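Local coordinates for protein monomethylamine methyltransferase MtmB1 (PDB 1NTH) that catalyses transfer of the methyl group from monomethylamine to the corrinoid cofactor of its partner protein MtmC, a step of methanogenesis from methylamine, at residues V389-A394 with G446-L451; L405-S410 with E452-V457; M344-A349 with M441-G446; D356-R361 with V396-V401. All blocks are in the same frame, centred on the assembly; numbering follows the deposited sequence.

Contact 1 of 4, residues V389-A394 with G446-L451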
loop_
_atom_site.group_PDB
_atom_site.type_symbol
_atom_site.label_atom_id
_atom_site.label_comp_id
_atom_site.label_asym_id
_atom_site.label_seq_id
_atom_site.Cartn_x
_atom_site.Cartn_y
_atom_site.Cartn_z
ATOM N N VAL A 389 -17.987 27.389 -20.997
ATOM C CA VAL A 389 -19.317 27.946 -20.823
ATOM C C VAL A 389 -19.723 27.904 -19.352
ATOM O O VAL A 389 -20.382 28.819 -18.857
ATOM C CB VAL A 389 -20.346 27.189 -21.688
ATOM C CG1 VAL A 389 -21.759 27.643 -21.346
ATOM C CG2 VAL A 389 -20.059 27.450 -23.166
ATOM N N ALA A 390 -19.320 26.848 -18.648
ATOM C CA ALA A 390 -19.645 26.736 -17.230
ATOM C C ALA A 390 -18.968 27.874 -16.467
ATOM O O ALA A 390 -19.566 28.485 -15.581
ATOM C CB ALA A 390 -19.185 25.383 -16.683
ATOM N N ARG A 391 -17.715 28.158 -16.812
ATOM C CA ARG A 391 -16.983 29.235 -16.157
ATOM C C ARG A 391 -17.682 30.569 -16.410
ATOM O O ARG A 391 -17.854 31.374 -15.496
ATOM C CB ARG A 391 -15.548 29.314 -16.684
ATOM C CG ARG A 391 -14.720 30.400 -16.011
ATOM C CD ARG A 391 -13.352 30.566 -16.664
ATOM N NE ARG A 391 -13.451 31.090 -18.021
ATOM C CZ ARG A 391 -13.166 30.394 -19.117
ATOM N NH1 ARG A 391 -12.761 29.135 -19.022
ATOM N NH2 ARG A 391 -13.285 30.960 -20.311
ATOM N N ALA A 392 -18.084 30.792 -17.658
ATOM C CA ALA A 392 -18.757 32.029 -18.038
ATOM C C ALA A 392 -20.114 32.206 -17.357
ATOM O O ALA A 392 -20.508 33.322 -17.019
ATOM C CB ALA A 392 -18.929 32.074 -19.554
ATOM N N THR A 393 -20.823 31.099 -17.153
ATOM C CA THR A 393 -22.146 31.126 -16.533
ATOM C C THR A 393 -22.131 31.293 -15.014
ATOM O O THR A 393 -23.033 31.908 -14.443
ATOM C CB THR A 393 -22.922 29.833 -16.873
ATOM O OG1 THR A 393 -23.005 29.692 -18.295
ATOM C CG2 THR A 393 -24.332 29.878 -16.295
ATOM N N ALA A 394 -21.114 30.745 -14.360
ATOM C CA ALA A 394 -21.019 30.828 -12.907
ATOM C C ALA A 394 -21.140 32.261 -12.390
ATOM O O ALA A 394 -20.434 33.158 -12.846
ATOM C CB ALA A 394 -19.702 30.211 -12.432
ATOM N N GLY A 446 -16.291 30.143 -34.028
ATOM C CA GLY A 446 -17.565 30.638 -34.511
ATOM C C GLY A 446 -18.664 30.495 -33.480
ATOM O O GLY A 446 -19.461 31.412 -33.276
ATOM N N ALA A 447 -18.707 29.339 -32.826
ATOM C CA ALA A 447 -19.721 29.078 -31.811
ATOM C C ALA A 447 -19.522 29.989 -30.604
ATOM O O ALA A 447 -20.481 30.537 -30.060
ATOM C CB ALA A 447 -19.661 27.614 -31.382
ATOM N N ARG A 448 -18.269 30.150 -30.193
ATOM C CA ARG A 448 -17.941 30.988 -29.048
ATOM C C ARG A 448 -18.376 32.426 -29.312
ATOM O O ARG A 448 -18.908 33.097 -28.428
ATOM C CB ARG A 448 -16.436 30.942 -28.787
ATOM C CG ARG A 448 -16.016 31.345 -27.385
ATOM C CD ARG A 448 -14.498 31.342 -27.284
ATOM N NE ARG A 448 -14.008 31.238 -25.911
ATOM C CZ ARG A 448 -13.337 32.194 -25.279
ATOM N NH1 ARG A 448 -13.073 33.339 -25.894
ATOM N NH2 ARG A 448 -12.909 31.994 -24.040
ATOM N N LYS A 449 -18.147 32.889 -30.537
ATOM C CA LYS A 449 -18.515 34.249 -30.916
ATOM C C LYS A 449 -20.017 34.473 -30.776
ATOM O O LYS A 449 -20.451 35.516 -30.290
ATOM C CB LYS A 449 -18.076 34.534 -32.355
ATOM C CG LYS A 449 -18.470 35.916 -32.865
ATOM C CD LYS A 449 -17.939 37.019 -31.962
ATOM C CE LYS A 449 -18.396 38.391 -32.438
ATOM N NZ LYS A 449 -17.907 38.686 -33.813
ATOM N N LYS A 450 -20.809 33.494 -31.200
ATOM C CA LYS A 450 -22.258 33.609 -31.103
ATOM C C LYS A 450 -22.706 33.668 -29.650
ATOM O O LYS A 450 -23.655 34.375 -29.313
ATOM C CB LYS A 450 -22.940 32.441 -31.819
ATOM C CG LYS A 450 -22.813 32.516 -33.331
ATOM C CD LYS A 450 -23.694 31.498 -34.033
ATOM C CE LYS A 450 -23.607 31.670 -35.543
ATOM N NZ LYS A 450 -24.543 30.770 -36.267
ATOM N N LEU A 451 -22.022 32.926 -28.787
ATOM C CA LEU A 451 -22.366 32.924 -27.371
ATOM C C LEU A 451 -22.039 34.279 -26.753
ATOM O O LEU A 451 -22.768 34.773 -25.895
ATOM C CB LEU A 451 -21.610 31.806 -26.645
ATOM C CG LEU A 451 -22.038 30.382 -27.019
ATOM C CD1 LEU A 451 -21.094 29.373 -26.380
ATOM C CD2 LEU A 451 -23.473 30.137 -26.563
#
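Val389 and Leu451 meet through one methyl group each, CG2 of the valine lying 3.9 Å from CD1 of the leucine. They join two helices on the outside of a TIM-barrel protein, 380-393 and the C-terminal helix 438-454. The two side chains cross at about a right angle. Val389 has CG1 anti to its backbone N (chi1 172°), which places CG2 beside that N and on the side of Leu451. The bond from CA to CB of Leu451 points toward helix 380-393. The backbones stay well apart, with 8.8 Å between the CA atoms of Val389 and Leu451.

The second meeting is between two arginines. NH2 of Arg391 and NH2 of Arg448 lie 3.9 Å apart, each near the plane of the other guanidinium and at its edge. The two planes are turned 47° against each other, so the groups do not stack. Arg448 arrives on a chain extended from CG to NE, whereas Arg391 bends at chi3 (67°).

A shared anion probably lets the like charges come so close. Glu388 OE2 forms salt bridges with NH2 of both arginines. Arg391 NH2 also donates to the backbone O of Phe458, and its NH1 pairs with Glu152. The side chains of Val389, Arg448 and Leu451 all touch Phe458 as well.

Near the end of helix 380-393, Val389 O accepts two bonds from opposite faces of its carbonyl plane. Thr393 N donates one, and Thr393 OG1 donates the other at 2.8 Å.

Contact 2 of 4, residues L405-S410 with E452-V457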
loop_
_atom_site.group_PDB
_atom_site.type_symbol
_atom_site.label_atom_id
_atom_site.label_comp_id
_atom_site.label_asym_id
_atom_site.label_seq_id
_atom_site.Cartn_x
_atom_site.Cartn_y
_atom_site.Cartn_z
ATOM N N LEU A 405 -30.726 31.751 -22.379
ATOM C CA LEU A 405 -31.142 30.409 -22.780
ATOM C C LEU A 405 -32.260 30.432 -23.810
ATOM O O LEU A 405 -32.249 29.652 -24.765
ATOM C CB LEU A 405 -31.578 29.597 -21.556
ATOM C CG LEU A 405 -30.422 29.092 -20.688
ATOM C CD1 LEU A 405 -30.967 28.474 -19.411
ATOM C CD2 LEU A 405 -29.596 28.081 -21.478
ATOM N N ASP A 406 -33.227 31.321 -23.624
ATOM C CA ASP A 406 -34.332 31.409 -24.569
ATOM C C ASP A 406 -33.809 31.759 -25.960
ATOM O O ASP A 406 -34.248 31.188 -26.958
ATOM C CB ASP A 406 -35.347 32.458 -24.112
ATOM C CG ASP A 406 -36.510 32.601 -25.076
ATOM O OD1 ASP A 406 -37.154 31.577 -25.395
ATOM O OD2 ASP A 406 -36.780 33.737 -25.516
ATOM N N LYS A 407 -32.862 32.689 -26.021
ATOM C CA LYS A 407 -32.288 33.102 -27.298
ATOM C C LYS A 407 -31.409 32.019 -27.911
ATOM O O LYS A 407 -31.438 31.794 -29.123
ATOM C CB LYS A 407 -31.451 34.371 -27.124
ATOM C CG LYS A 407 -32.230 35.596 -26.683
ATOM C CD LYS A 407 -31.300 36.789 -26.539
ATOM C CE LYS A 407 -32.047 38.028 -26.074
ATOM N NZ LYS A 407 -31.124 39.187 -25.900
ATOM N N LEU A 408 -30.623 31.354 -27.071
ATOM C CA LEU A 408 -29.720 30.311 -27.540
ATOM C C LEU A 408 -30.453 29.086 -28.067
ATOM O O LEU A 408 -30.166 28.609 -29.165
ATOM C CB LEU A 408 -28.764 29.899 -26.415
ATOM C CG LEU A 408 -27.777 28.768 -26.725
ATOM C CD1 LEU A 408 -26.972 29.087 -27.981
ATOM C CD2 LEU A 408 -26.855 28.576 -25.530
ATOM N N VAL A 409 -31.400 28.575 -27.291
ATOM C CA VAL A 409 -32.143 27.399 -27.713
ATOM C C VAL A 409 -32.888 27.676 -29.018
ATOM O O VAL A 409 -33.058 26.782 -29.846
ATOM C CB VAL A 409 -33.135 26.950 -26.620
ATOM C CG1 VAL A 409 -33.961 25.766 -27.113
ATOM C CG2 VAL A 409 -32.365 26.562 -25.354
ATOM N N SER A 410 -33.314 28.922 -29.206
ATOM C CA SER A 410 -34.026 29.306 -30.422
ATOM C C SER A 410 -33.130 29.212 -31.652
ATOM O O SER A 410 -33.617 29.095 -32.778
ATOM C CB SER A 410 -34.568 30.733 -30.296
ATOM O OG SER A 410 -35.624 30.797 -29.354
ATOM N N GLU A 452 -20.941 34.884 -27.192
ATOM C CA GLU A 452 -20.554 36.190 -26.674
ATOM C C GLU A 452 -21.578 37.237 -27.100
ATOM O O GLU A 452 -21.921 38.132 -26.329
ATOM C CB GLU A 452 -19.167 36.581 -27.186
ATOM C CG GLU A 452 -18.063 35.644 -26.727
ATOM C CD GLU A 452 -16.688 36.093 -27.177
ATOM O OE1 GLU A 452 -16.507 36.337 -28.389
ATOM O OE2 GLU A 452 -15.785 36.199 -26.320
ATOM N N ASP A 453 -22.072 37.119 -28.328
ATOM C CA ASP A 453 -23.062 38.067 -28.824
ATOM C C ASP A 453 -24.354 37.963 -28.022
ATOM O O ASP A 453 -25.114 38.926 -27.938
ATOM C CB ASP A 453 -23.351 37.832 -30.309
ATOM C CG ASP A 453 -22.155 38.139 -31.193
ATOM O OD1 ASP A 453 -21.300 38.952 -30.779
ATOM O OD2 ASP A 453 -22.077 37.582 -32.308
ATOM N N LEU A 454 -24.601 36.797 -27.431
ATOM C CA LEU A 454 -25.806 36.604 -26.629
ATOM C C LEU A 454 -25.639 37.167 -25.222
ATOM O O LEU A 454 -26.617 37.326 -24.492
ATOM C CB LEU A 454 -26.173 35.118 -26.553
ATOM C CG LEU A 454 -26.660 34.476 -27.855
ATOM C CD1 LEU A 454 -26.993 33.012 -27.609
ATOM C CD2 LEU A 454 -27.887 35.221 -28.365
ATOM N N GLY A 455 -24.401 37.465 -24.837
ATOM C CA GLY A 455 -24.171 38.025 -23.517
ATOM C C GLY A 455 -23.181 37.299 -22.625
ATOM O O GLY A 455 -22.838 37.801 -21.554
ATOM N N LEU A 456 -22.722 36.123 -23.038
ATOM C CA LEU A 456 -21.759 35.386 -22.226
ATOM C C LEU A 456 -20.389 36.052 -22.262
ATOM O O LEU A 456 -19.935 36.504 -23.313
ATOM C CB LEU A 456 -21.624 33.939 -22.710
ATOM C CG LEU A 456 -22.699 32.935 -22.289
ATOM C CD1 LEU A 456 -22.269 31.536 -22.714
ATOM C CD2 LEU A 456 -22.891 32.984 -20.779
ATOM N N VAL A 457 -19.737 36.114 -21.107
ATOM C CA VAL A 457 -18.409 36.704 -21.008
ATOM C C VAL A 457 -17.434 35.613 -20.573
ATOM O O VAL A 457 -17.495 35.125 -19.445
ATOM C CB VAL A 457 -18.376 37.856 -19.981
ATOM C CG1 VAL A 457 -16.987 38.473 -19.940
ATOM C CG2 VAL A 457 -19.415 38.908 -20.345
HETATM O O HOH W 1 -29.141 37.915 -23.727
#
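Apolar contact carries most of this meeting, and Leu454 is at its centre. Its two methyl groups divide between neighbouring residues of helix 398-410. CD1 of Leu454 lies 3.8 Å from Leu408 CB and 3.9 Å from Leu408 CD1, and these side chains cross at about a right angle. CD2 of Leu454 lies 3.9 Å from CB of Lys407 and also reaches its CD. Lys407 and Leu454 run past each other in opposite directions. The lysine chain is extended beyond CG, which lays its methylenes along Leu454 and brings NZ to a bridging water.

The polar link is this water, which donates to Leu454 O at 2.7 Å and accepts from Lys407 NZ at 3.2 Å. It ties the lysine amine to the end of the C-terminal helix.

That end is a Schellman motif. Gly455 has positive phi (125°), Gly455 N bonds back to Glu452 O, and Leu456 N probably bonds to Leu451 O. The chain then turns away, and Leu456 folds back onto Leu451.

Leu408 also packs on Ala351 and Ile354 of helix 343-359 and on Leu451. The contact therefore lies where helices 343-359, 398-410 and 438-454 come together outside the barrel.

Contact 3 of 4, residues M344-A349 with M441-G446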
loop_
_atom_site.group_PDB
_atom_site.type_symbol
_atom_site.label_atom_id
_atom_site.label_comp_id
_atom_site.label_asym_id
_atom_site.label_seq_id
_atom_site.Cartn_x
_atom_site.Cartn_y
_atom_site.Cartn_z
ATOM N N MET A 344 -23.581 23.479 -34.345
ATOM C CA MET A 344 -24.765 23.091 -33.590
ATOM C C MET A 344 -24.419 22.258 -32.361
ATOM O O MET A 344 -24.957 22.491 -31.280
ATOM C CB MET A 344 -25.748 22.315 -34.465
ATOM C CG MET A 344 -27.070 22.052 -33.758
ATOM S SD MET A 344 -28.309 21.281 -34.806
ATOM C CE MET A 344 -29.463 20.635 -33.585
ATOM N N CYS A 345 -23.528 21.284 -32.526
ATOM C CA CYS A 345 -23.135 20.435 -31.406
ATOM C C CYS A 345 -22.627 21.290 -30.249
ATOM O O CYS A 345 -23.039 21.115 -29.101
ATOM C CB CYS A 345 -22.045 19.453 -31.840
ATOM S SG CYS A 345 -21.461 18.358 -30.512
ATOM N N LEU A 346 -21.734 22.224 -30.555
ATOM C CA LEU A 346 -21.176 23.097 -29.533
ATOM C C LEU A 346 -22.235 23.986 -28.889
ATOM O O LEU A 346 -22.213 24.204 -27.679
ATOM C CB LEU A 346 -20.057 23.960 -30.128
ATOM C CG LEU A 346 -18.856 23.182 -30.672
ATOM C CD1 LEU A 346 -17.806 24.156 -31.192
ATOM C CD2 LEU A 346 -18.264 22.302 -29.565
ATOM N N LEU A 347 -23.165 24.499 -29.691
ATOM C CA LEU A 347 -24.216 25.355 -29.154
ATOM C C LEU A 347 -25.196 24.559 -28.297
ATOM O O LEU A 347 -25.700 25.062 -27.292
ATOM C CB LEU A 347 -24.967 26.065 -30.289
ATOM C CG LEU A 347 -24.153 27.098 -31.074
ATOM C CD1 LEU A 347 -25.013 27.689 -32.185
ATOM C CD2 LEU A 347 -23.668 28.196 -30.140
ATOM N N GLU A 348 -25.467 23.320 -28.696
ATOM C CA GLU A 348 -26.377 22.464 -27.939
ATOM C C GLU A 348 -25.778 22.184 -26.563
ATOM O O GLU A 348 -26.444 22.334 -25.538
ATOM C CB GLU A 348 -26.598 21.136 -28.668
ATOM C CG GLU A 348 -27.592 21.183 -29.820
ATOM C CD GLU A 348 -27.778 19.817 -30.461
ATOM O OE1 GLU A 348 -26.949 19.433 -31.315
ATOM O OE2 GLU A 348 -28.746 19.114 -30.095
ATOM N N ALA A 349 -24.514 21.778 -26.550
ATOM C CA ALA A 349 -23.834 21.479 -25.296
ATOM C C ALA A 349 -23.725 22.739 -24.443
ATOM O O ALA A 349 -23.830 22.678 -23.218
ATOM C CB ALA A 349 -22.448 20.910 -25.574
ATOM N N MET A 441 -10.996 24.081 -34.772
ATOM C CA MET A 441 -10.705 25.294 -34.025
ATOM C C MET A 441 -11.511 26.474 -34.563
ATOM O O MET A 441 -11.977 27.317 -33.796
ATOM C CB MET A 441 -9.207 25.593 -34.082
ATOM C CG MET A 441 -8.372 24.583 -33.307
ATOM S SD MET A 441 -6.603 24.734 -33.595
ATOM C CE MET A 441 -6.251 26.253 -32.748
ATOM N N GLN A 442 -11.686 26.522 -35.880
ATOM C CA GLN A 442 -12.450 27.599 -36.504
ATOM C C GLN A 442 -13.929 27.471 -36.153
ATOM O O GLN A 442 -14.601 28.470 -35.893
ATOM C CB GLN A 442 -12.271 27.569 -38.024
ATOM C CG GLN A 442 -10.875 27.952 -38.499
ATOM C CD GLN A 442 -10.719 27.842 -40.006
ATOM O OE1 GLN A 442 -11.701 27.865 -40.746
ATOM N NE2 GLN A 442 -9.477 27.737 -40.466
ATOM N N VAL A 443 -14.432 26.240 -36.148
ATOM C CA VAL A 443 -15.827 25.984 -35.808
ATOM C C VAL A 443 -16.059 26.407 -34.358
ATOM O O VAL A 443 -17.068 27.030 -34.031
ATOM C CB VAL A 443 -16.173 24.484 -35.962
ATOM C CG1 VAL A 443 -17.560 24.200 -35.403
ATOM C CG2 VAL A 443 -16.116 24.087 -37.429
ATOM N N TYR A 444 -15.107 26.064 -33.496
ATOM C CA TYR A 444 -15.181 26.401 -32.078
ATOM C C TYR A 444 -15.261 27.920 -31.916
ATOM O O TYR A 444 -16.097 28.431 -31.172
ATOM C CB TYR A 444 -13.941 25.868 -31.353
ATOM C CG TYR A 444 -13.995 25.953 -29.840
ATOM C CD1 TYR A 444 -14.426 24.866 -29.074
ATOM C CD2 TYR A 444 -13.593 27.109 -29.173
ATOM C CE1 TYR A 444 -14.448 24.930 -27.678
ATOM C CE2 TYR A 444 -13.613 27.185 -27.777
ATOM C CZ TYR A 444 -14.040 26.090 -27.038
ATOM O OH TYR A 444 -14.042 26.157 -25.662
ATOM N N ASP A 445 -14.390 28.641 -32.617
ATOM C CA ASP A 445 -14.384 30.098 -32.532
ATOM C C ASP A 445 -15.721 30.688 -32.959
ATOM O O ASP A 445 -16.223 31.620 -32.333
ATOM C CB ASP A 445 -13.277 30.692 -33.405
ATOM C CG ASP A 445 -11.896 30.355 -32.899
ATOM O OD1 ASP A 445 -11.734 30.229 -31.667
ATOM O OD2 ASP A 445 -10.970 30.231 -33.728
ATOM N N GLY A 446 -16.291 30.143 -34.028
ATOM C CA GLY A 446 -17.565 30.638 -34.511
ATOM C C GLY A 446 -18.664 30.495 -33.480
ATOM O O GLY A 446 -19.461 31.412 -33.276
#
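The C-terminal helix 438-454 packs here on helix 343-359, and Leu346 makes the contact with Val443 and Tyr444. The meeting is buried and runs through a single methyl group. Leu346 points toward the other helix, with CG anti to its carbonyl carbon (chi1 -62°), and presents CD1. The nearest atom to that methyl is not in a side chain: CD1 of Leu346 lies 3.6 Å from CA of Tyr444. Its distance to Tyr444 N is 4.0 Å. The leucine thus rests against the backbone of the helix at the step from Val443 to Tyr444.

Two side chains flank this place. CG1 of Val443 is 4.2 Å from CD1 of Leu346, and CD1 of the Tyr444 ring is 4.1 Å from the same methyl. The approach to the ring is oblique.

In the TIM-barrel fold, helix 343-359 connects the parallel strands 330-333 and 363-366. The C-terminal helix packs on its outer side. Further along the same interface, Leu346 also touches Ala447, and Leu347 touches Leu451.

Tyr444 has CG anti to its backbone N (chi1 -171°), and this turns the ring toward helix 380-393. There it packs on Met381, Arg384 and Met385, and its OH is hydrogen-bonded to Glu388 OE1. A polar anchor at the far end of the ring thus helps fix its position. On helix 438-454, Asp445 points away from 344-349, and Asp445 OD1 accepts a hydrogen bond from Thr2 N of the second subunit.

Contact 4 of 4, residues D356-R361 with V396-V401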
loop_
_atom_site.group_PDB
_atom_site.type_symbol
_atom_site.label_atom_id
_atom_site.label_comp_id
_atom_site.label_asym_id
_atom_site.label_seq_id
_atom_site.Cartn_x
_atom_site.Cartn_y
_atom_site.Cartn_z
ATOM N N ASP A 356 -27.207 23.799 -16.555
ATOM C CA ASP A 356 -26.684 23.007 -15.445
ATOM C C ASP A 356 -25.891 23.836 -14.440
ATOM O O ASP A 356 -26.038 23.672 -13.229
ATOM C CB ASP A 356 -25.799 21.872 -15.968
ATOM C CG ASP A 356 -26.588 20.811 -16.715
ATOM O OD1 ASP A 356 -27.814 20.706 -16.480
ATOM O OD2 ASP A 356 -25.979 20.075 -17.520
ATOM N N THR A 357 -25.043 24.722 -14.943
ATOM C CA THR A 357 -24.237 25.566 -14.070
ATOM C C THR A 357 -25.111 26.505 -13.242
ATOM O O THR A 357 -24.988 26.569 -12.017
ATOM C CB THR A 357 -23.229 26.394 -14.895
ATOM O OG1 THR A 357 -22.357 25.507 -15.606
ATOM C CG2 THR A 357 -22.402 27.297 -13.989
ATOM N N ALA A 358 -26.013 27.224 -13.902
ATOM C CA ALA A 358 -26.877 28.159 -13.193
ATOM C C ALA A 358 -27.878 27.484 -12.260
ATOM O O ALA A 358 -28.226 28.043 -11.222
ATOM C CB ALA A 358 -27.613 29.037 -14.193
ATOM N N SER A 359 -28.333 26.284 -12.613
ATOM C CA SER A 359 -29.311 25.587 -11.779
ATOM C C SER A 359 -28.706 24.938 -10.537
ATOM O O SER A 359 -29.436 24.466 -9.667
ATOM C CB SER A 359 -30.077 24.539 -12.602
ATOM O OG SER A 359 -29.241 23.477 -13.030
ATOM N N GLY A 360 -27.379 24.898 -10.460
ATOM C CA GLY A 360 -26.733 24.332 -9.285
ATOM C C GLY A 360 -26.121 22.943 -9.358
ATOM O O GLY A 360 -25.852 22.347 -8.318
ATOM N N ARG A 361 -25.893 22.413 -10.556
ATOM C CA ARG A 361 -25.298 21.080 -10.678
ATOM C C ARG A 361 -23.858 21.106 -10.183
ATOM O O ARG A 361 -23.137 22.076 -10.413
ATOM C CB ARG A 361 -25.301 20.607 -12.135
ATOM C CG ARG A 361 -26.675 20.366 -12.733
ATOM C CD ARG A 361 -27.341 19.115 -12.176
ATOM N NE ARG A 361 -28.683 18.961 -12.732
ATOM C CZ ARG A 361 -29.548 18.015 -12.380
ATOM N NH1 ARG A 361 -29.224 17.109 -11.468
ATOM N NH2 ARG A 361 -30.756 17.991 -12.930
ATOM N N VAL A 396 -23.591 34.383 -12.799
ATOM C CA VAL A 396 -24.492 35.248 -13.556
ATOM C C VAL A 396 -25.901 35.231 -12.962
ATOM O O VAL A 396 -26.390 34.190 -12.523
ATOM C CB VAL A 396 -24.557 34.819 -15.042
ATOM C CG1 VAL A 396 -25.537 35.705 -15.804
ATOM C CG2 VAL A 396 -23.172 34.917 -15.668
ATOM N N GLU A 397 -26.541 36.397 -12.939
ATOM C CA GLU A 397 -27.897 36.525 -12.414
ATOM C C GLU A 397 -28.834 35.583 -13.161
ATOM O O GLU A 397 -28.793 35.500 -14.387
ATOM C CB GLU A 397 -28.385 37.968 -12.569
ATOM C CG GLU A 397 -27.726 38.956 -11.616
ATOM C CD GLU A 397 -28.121 40.392 -11.897
ATOM O OE1 GLU A 397 -29.309 40.631 -12.214
ATOM O OE2 GLU A 397 -27.249 41.284 -11.790
ATOM N N ILE A 398 -29.684 34.883 -12.419
ATOM C CA ILE A 398 -30.613 33.934 -13.017
ATOM C C ILE A 398 -31.554 34.554 -14.050
ATOM O O ILE A 398 -31.858 33.930 -15.067
ATOM C CB ILE A 398 -31.441 33.223 -11.924
ATOM C CG1 ILE A 398 -30.502 32.433 -11.006
ATOM C CG2 ILE A 398 -32.476 32.298 -12.557
ATOM C CD1 ILE A 398 -29.582 31.455 -11.736
ATOM N N SER A 399 -32.016 35.775 -13.799
ATOM C CA SER A 399 -32.913 36.429 -14.747
ATOM C C SER A 399 -32.212 36.562 -16.096
ATOM O O SER A 399 -32.818 36.349 -17.147
ATOM C CB SER A 399 -33.324 37.815 -14.234
ATOM O OG SER A 399 -32.203 38.675 -14.129
ATOM N N GLU A 400 -30.929 36.907 -16.060
ATOM C CA GLU A 400 -30.145 37.057 -17.280
ATOM C C GLU A 400 -29.914 35.710 -17.960
ATOM O O GLU A 400 -29.914 35.615 -19.187
ATOM C CB GLU A 400 -28.806 37.727 -16.965
ATOM C CG GLU A 400 -28.916 39.224 -16.713
ATOM C CD GLU A 400 -27.621 39.834 -16.214
ATOM O OE1 GLU A 400 -26.557 39.541 -16.800
ATOM O OE2 GLU A 400 -27.672 40.614 -15.238
ATOM N N VAL A 401 -29.717 34.670 -17.157
ATOM C CA VAL A 401 -29.494 33.336 -17.695
ATOM C C VAL A 401 -30.723 32.857 -18.465
ATOM O O VAL A 401 -30.601 32.328 -19.571
ATOM C CB VAL A 401 -29.175 32.326 -16.568
ATOM C CG1 VAL A 401 -29.119 30.912 -17.133
ATOM C CG2 VAL A 401 -27.847 32.686 -15.915
#
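Ala358 and Ile398 bring the two backbones to 6.9 Å between their CA atoms, near the end of one helix and the beginning of another. Helix 343-359 finishes in a Schellman motif at Gly360, which has positive phi (104°). Arg361 N bonds back to Asp356 O, and Gly360 N adds weak bonds to the last turn. Across from it, Glu397 occupies the N-cap position of helix 398-410, and Val401 N donates to its O.

The side chains that meet are apolar, and the alanine is the small one. CB of Ala358 points at the other segment and is met by two residues one helical turn apart. Val401 applies both methyls, with CG1 at 3.8 Å and CG2 at 4.0 Å from CB of Ala358. Ile398 reaches in with CD1, which lies 4.0 Å from the same CB and 3.7 Å from Ala358 O. Its chain bends at chi2 (-54°), and this carries CD1 over to the alanine.

Ala358 also packs on Thr393 of helix 380-393, and Ile398 on Thr54 and Val118 of loops. On the inner side, Asp356 and Thr357 rest on Leu364 of strand 363-366. The contact thus joins the end of a barrel helix to the outer helix 398-410.

Overall arrangement
Following the chain, helix 343-359 supplies contact 3 near its start and contact 4 near its end. Helix 380-393 provides 389-394, opening contact 1, before 396-401 closes contact 4, which is nested inside the much longer loop closed by contact 3. Helix 398-410 then goes on to 405-410. The C-terminal helix 438-454 closes the other three contacts in turn: contact 3, then contact 1, then contact 2. These three cross one another, and contact 1 also crosses contact 4. Contacts 2 and 4 lie in series. Contacts 1 and 3 share Gly446. Together the four tie helices 343-359 and 380-393 to the outer helices 398-410 and 438-454.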